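Local coordinates for variant surface glycoprotein MITat 1.13 (Trypanosoma brucei, PDB 6Z8H) that probably forms the dense antigenically variable coat on the parasite surface that lets the trypanosome evade the host immune response, at residues I284-F296 with I325-N337. Sequence-based numbering, arbitrary orientation.
Sequences ITDFNAVRANPKF and INSAYGREGSEYN
An aromatic cluster of Phe287, Phe296, Tyr329 and Tyr336 joins helices 287-291 and 294-304 to the end of helix 318-329, the turn after it and the start of helix 336-345. Phe287 sits in the middle. With its CG anti to the backbone N (chi1 -166°), the ring reaches the backbone of Gly333, which, at positive phi, brings its CA over one face, 3.7 Å from the ring centroid, as a CH-pi contact. The CD1 rim of Phe287 rests on one face of Tyr336, 3.5 Å from Tyr336 CG, with the two planes inclined at 57°. Phe287 CE1 meets Tyr329 CG, while Phe287 CZ touches Ile325 CG2 near the ring plane. Tyr329 CE2 in turn lies at the edge of Phe296, 3.7 Å from Phe296 CE1.

Polar bonds fix the far end of Tyr336: its OH donates to Ile284 O at 2.8 Å. Next to it, Asn337 ND2 donates almost straight (172°) to a lone pair of Thr285 O at 2.8 Å. The Arg291 side chain, bent at chi3, brings NH2 to Glu332 OE1 across 3.3 Å, a salt bridge of charges alone, the oxygen being well out of the guanidinium plane.

Trp341 of helix 336-345 packs edge-to-face with Tyr336, and helix 78-129 backs the cluster, with Pro86 against Phe296 and Tyr329 and Lys83 O accepting from Tyr329 OH.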
# COMPACT_ATOMS: atom_id res chain seq x y z
N ILE A 284 6.48 -24.99 -5.21
CA ILE A 284 7.19 -26.24 -4.95
C ILE A 284 6.27 -27.44 -5.09
O ILE A 284 6.71 -28.50 -5.52
CB ILE A 284 7.82 -26.15 -3.55
CG1 ILE A 284 9.00 -25.19 -3.55
CG2 ILE A 284 8.29 -27.53 -3.07
CD1 ILE A 284 9.46 -24.74 -2.19
N THR A 285 4.99 -27.29 -4.77
CA THR A 285 4.05 -28.41 -4.83
C THR A 285 3.57 -28.69 -6.26
O THR A 285 2.77 -29.61 -6.46
CB THR A 285 2.85 -28.16 -3.92
OG1 THR A 285 2.29 -26.88 -4.25
CG2 THR A 285 3.23 -28.18 -2.45
N ASP A 286 4.05 -27.94 -7.25
CA ASP A 286 3.76 -28.17 -8.66
C ASP A 286 4.91 -28.99 -9.26
O ASP A 286 6.02 -28.47 -9.45
CB ASP A 286 3.61 -26.83 -9.36
CG ASP A 286 3.39 -26.98 -10.85
OD1 ASP A 286 3.27 -28.13 -11.33
OD2 ASP A 286 3.35 -25.93 -11.53
N PHE A 287 4.64 -30.24 -9.62
CA PHE A 287 5.70 -31.10 -10.15
C PHE A 287 6.36 -30.47 -11.37
O PHE A 287 7.56 -30.62 -11.59
CB PHE A 287 5.18 -32.50 -10.48
CG PHE A 287 6.27 -33.52 -10.70
CD1 PHE A 287 7.05 -33.96 -9.64
CD2 PHE A 287 6.51 -34.04 -11.96
CE1 PHE A 287 8.05 -34.88 -9.83
CE2 PHE A 287 7.51 -34.99 -12.16
CZ PHE A 287 8.27 -35.40 -11.09
N ASN A 288 5.60 -29.75 -12.19
CA ASN A 288 6.19 -29.14 -13.37
C ASN A 288 7.22 -28.07 -13.03
O ASN A 288 8.12 -27.80 -13.83
CB ASN A 288 5.10 -28.53 -14.26
CG ASN A 288 4.23 -29.58 -14.92
OD1 ASN A 288 4.67 -30.69 -15.24
ND2 ASN A 288 2.97 -29.23 -15.15
N ALA A 289 7.13 -27.48 -11.84
CA ALA A 289 8.14 -26.51 -11.45
C ALA A 289 9.43 -27.19 -11.01
O ALA A 289 10.51 -26.62 -11.15
CB ALA A 289 7.63 -25.66 -10.28
N VAL A 290 9.33 -28.40 -10.46
CA VAL A 290 10.49 -29.16 -10.00
C VAL A 290 11.11 -29.98 -11.13
O VAL A 290 12.34 -30.02 -11.26
CB VAL A 290 10.06 -30.07 -8.83
CG1 VAL A 290 11.13 -31.01 -8.50
CG2 VAL A 290 9.67 -29.23 -7.63
N ARG A 291 10.29 -30.64 -11.93
CA ARG A 291 10.69 -31.66 -12.94
C ARG A 291 11.63 -31.05 -13.97
O ARG A 291 12.37 -31.84 -14.61
CB ARG A 291 9.45 -32.26 -13.61
CG ARG A 291 9.35 -32.04 -15.11
CD ARG A 291 7.97 -32.35 -15.65
NE ARG A 291 7.67 -33.78 -15.63
CZ ARG A 291 8.19 -34.67 -16.47
NH1 ARG A 291 9.03 -34.28 -17.41
NH2 ARG A 291 7.85 -35.94 -16.37
N ALA A 292 11.63 -29.73 -14.14
CA ALA A 292 12.48 -29.10 -15.14
C ALA A 292 13.86 -28.77 -14.61
O ALA A 292 14.78 -28.55 -15.41
CB ALA A 292 11.80 -27.83 -15.67
N ASN A 293 14.05 -28.80 -13.30
CA ASN A 293 15.28 -28.32 -12.72
C ASN A 293 16.39 -29.34 -12.92
O ASN A 293 16.23 -30.52 -12.56
CB ASN A 293 15.10 -28.02 -11.24
CG ASN A 293 16.21 -27.16 -10.70
OD1 ASN A 293 17.40 -27.46 -10.88
ND2 ASN A 293 15.84 -26.11 -10.03
N PRO A 294 17.52 -28.94 -13.53
CA PRO A 294 18.65 -29.87 -13.66
C PRO A 294 19.06 -30.53 -12.36
O PRO A 294 19.45 -31.70 -12.35
CB PRO A 294 19.76 -28.99 -14.24
CG PRO A 294 19.06 -27.87 -14.90
CD PRO A 294 17.83 -27.61 -14.07
N LYS A 295 18.99 -29.80 -11.24
CA LYS A 295 19.37 -30.37 -9.95
C LYS A 295 18.45 -31.51 -9.56
O LYS A 295 18.89 -32.48 -8.94
CB LYS A 295 19.35 -29.27 -8.88
CG LYS A 295 20.37 -28.18 -9.13
CD LYS A 295 20.15 -26.99 -8.18
CE LYS A 295 21.13 -25.84 -8.47
NZ LYS A 295 20.70 -24.54 -7.83
N PHE A 296 17.18 -31.46 -9.98
CA PHE A 296 16.26 -32.56 -9.72
C PHE A 296 16.65 -33.79 -10.53
O PHE A 296 16.78 -34.90 -9.99
CB PHE A 296 14.83 -32.12 -10.08
CG PHE A 296 13.85 -33.24 -10.17
CD1 PHE A 296 13.30 -33.78 -9.03
CD2 PHE A 296 13.45 -33.73 -11.41
CE1 PHE A 296 12.39 -34.82 -9.11
CE2 PHE A 296 12.55 -34.77 -11.50
CZ PHE A 296 12.01 -35.31 -10.37
N ILE A 325 11.96 -41.66 -11.98
CA ILE A 325 10.97 -40.62 -11.71
C ILE A 325 9.58 -41.23 -11.59
O ILE A 325 8.85 -40.94 -10.64
CB ILE A 325 11.02 -39.54 -12.81
CG1 ILE A 325 12.30 -38.70 -12.64
CG2 ILE A 325 9.78 -38.64 -12.76
CD1 ILE A 325 12.64 -37.79 -13.80
N ASN A 326 9.22 -42.13 -12.51
CA ASN A 326 7.90 -42.74 -12.45
C ASN A 326 7.72 -43.60 -11.21
O ASN A 326 6.63 -43.61 -10.62
CB ASN A 326 7.66 -43.59 -13.70
CG ASN A 326 7.58 -42.77 -14.98
OD1 ASN A 326 7.39 -41.56 -14.96
ND2 ASN A 326 7.69 -43.46 -16.12
N SER A 327 8.76 -44.33 -10.79
CA SER A 327 8.64 -45.16 -9.59
C SER A 327 8.51 -44.30 -8.34
O SER A 327 7.78 -44.65 -7.41
CB SER A 327 9.86 -46.07 -9.47
OG SER A 327 9.88 -47.04 -10.49
N ALA A 328 9.22 -43.18 -8.31
CA ALA A 328 9.25 -42.38 -7.10
C ALA A 328 8.04 -41.47 -6.96
O ALA A 328 7.59 -41.23 -5.84
CB ALA A 328 10.52 -41.53 -7.04
N TYR A 329 7.51 -40.95 -8.07
CA TYR A 329 6.51 -39.90 -8.00
C TYR A 329 5.23 -40.24 -8.76
O TYR A 329 4.40 -39.36 -8.97
CB TYR A 329 7.08 -38.55 -8.50
CG TYR A 329 8.42 -38.20 -7.91
CD1 TYR A 329 8.52 -37.84 -6.59
CD2 TYR A 329 9.58 -38.24 -8.67
CE1 TYR A 329 9.76 -37.60 -6.01
CE2 TYR A 329 10.80 -37.97 -8.12
CZ TYR A 329 10.89 -37.58 -6.79
OH TYR A 329 12.15 -37.35 -6.23
N GLY A 330 5.03 -41.50 -9.12
CA GLY A 330 4.00 -41.88 -10.06
C GLY A 330 4.39 -41.52 -11.48
O GLY A 330 5.30 -40.73 -11.73
N ARG A 331 3.67 -42.12 -12.43
CA ARG A 331 3.99 -41.95 -13.84
C ARG A 331 3.99 -40.46 -14.20
O ARG A 331 2.98 -39.77 -14.01
CB ARG A 331 2.99 -42.72 -14.71
CG ARG A 331 3.27 -42.63 -16.19
CD ARG A 331 2.54 -43.72 -16.97
NE ARG A 331 2.94 -45.06 -16.52
CZ ARG A 331 4.01 -45.71 -16.96
NH1 ARG A 331 4.81 -45.14 -17.86
NH2 ARG A 331 4.30 -46.92 -16.50
N GLU A 332 5.13 -39.98 -14.71
CA GLU A 332 5.34 -38.56 -15.01
C GLU A 332 4.93 -37.64 -13.86
O GLU A 332 4.44 -36.52 -14.07
CB GLU A 332 4.66 -38.16 -16.32
CG GLU A 332 5.23 -38.87 -17.55
CD GLU A 332 6.11 -37.97 -18.41
OE1 GLU A 332 5.68 -36.83 -18.69
OE2 GLU A 332 7.22 -38.41 -18.80
N GLY A 333 5.15 -38.09 -12.62
CA GLY A 333 4.87 -37.26 -11.47
C GLY A 333 3.40 -37.12 -11.13
O GLY A 333 3.04 -36.20 -10.39
N SER A 334 2.55 -38.00 -11.65
CA SER A 334 1.11 -37.88 -11.44
C SER A 334 0.71 -38.10 -9.99
O SER A 334 -0.40 -37.72 -9.61
CB SER A 334 0.40 -38.91 -12.32
OG SER A 334 0.86 -40.22 -12.06
N GLU A 335 1.58 -38.69 -9.17
CA GLU A 335 1.27 -38.94 -7.77
C GLU A 335 2.05 -38.00 -6.85
O GLU A 335 2.10 -38.24 -5.65
CB GLU A 335 1.51 -40.41 -7.42
CG GLU A 335 0.68 -41.39 -8.22
CD GLU A 335 0.72 -42.81 -7.68
OE1 GLU A 335 1.78 -43.25 -7.21
OE2 GLU A 335 -0.33 -43.49 -7.74
N TYR A 336 2.66 -36.94 -7.39
CA TYR A 336 3.51 -36.06 -6.59
C TYR A 336 2.75 -35.45 -5.42
O TYR A 336 3.31 -35.27 -4.33
CB TYR A 336 4.08 -34.96 -7.48
CG TYR A 336 4.98 -33.93 -6.83
CD1 TYR A 336 6.16 -34.31 -6.21
CD2 TYR A 336 4.65 -32.58 -6.86
CE1 TYR A 336 6.99 -33.38 -5.63
CE2 TYR A 336 5.49 -31.64 -6.29
CZ TYR A 336 6.65 -32.05 -5.66
OH TYR A 336 7.48 -31.14 -5.09
N ASN A 337 1.48 -35.11 -5.63
CA ASN A 337 0.64 -34.54 -4.59
C ASN A 337 -0.23 -35.58 -3.89
O ASN A 337 -0.42 -35.50 -2.67
CB ASN A 337 -0.25 -33.45 -5.20
CG ASN A 337 0.56 -32.36 -5.89
OD1 ASN A 337 0.60 -32.30 -7.13
ND2 ASN A 337 1.24 -31.50 -5.10
O HOH W 1 1.82 -31.61 -9.15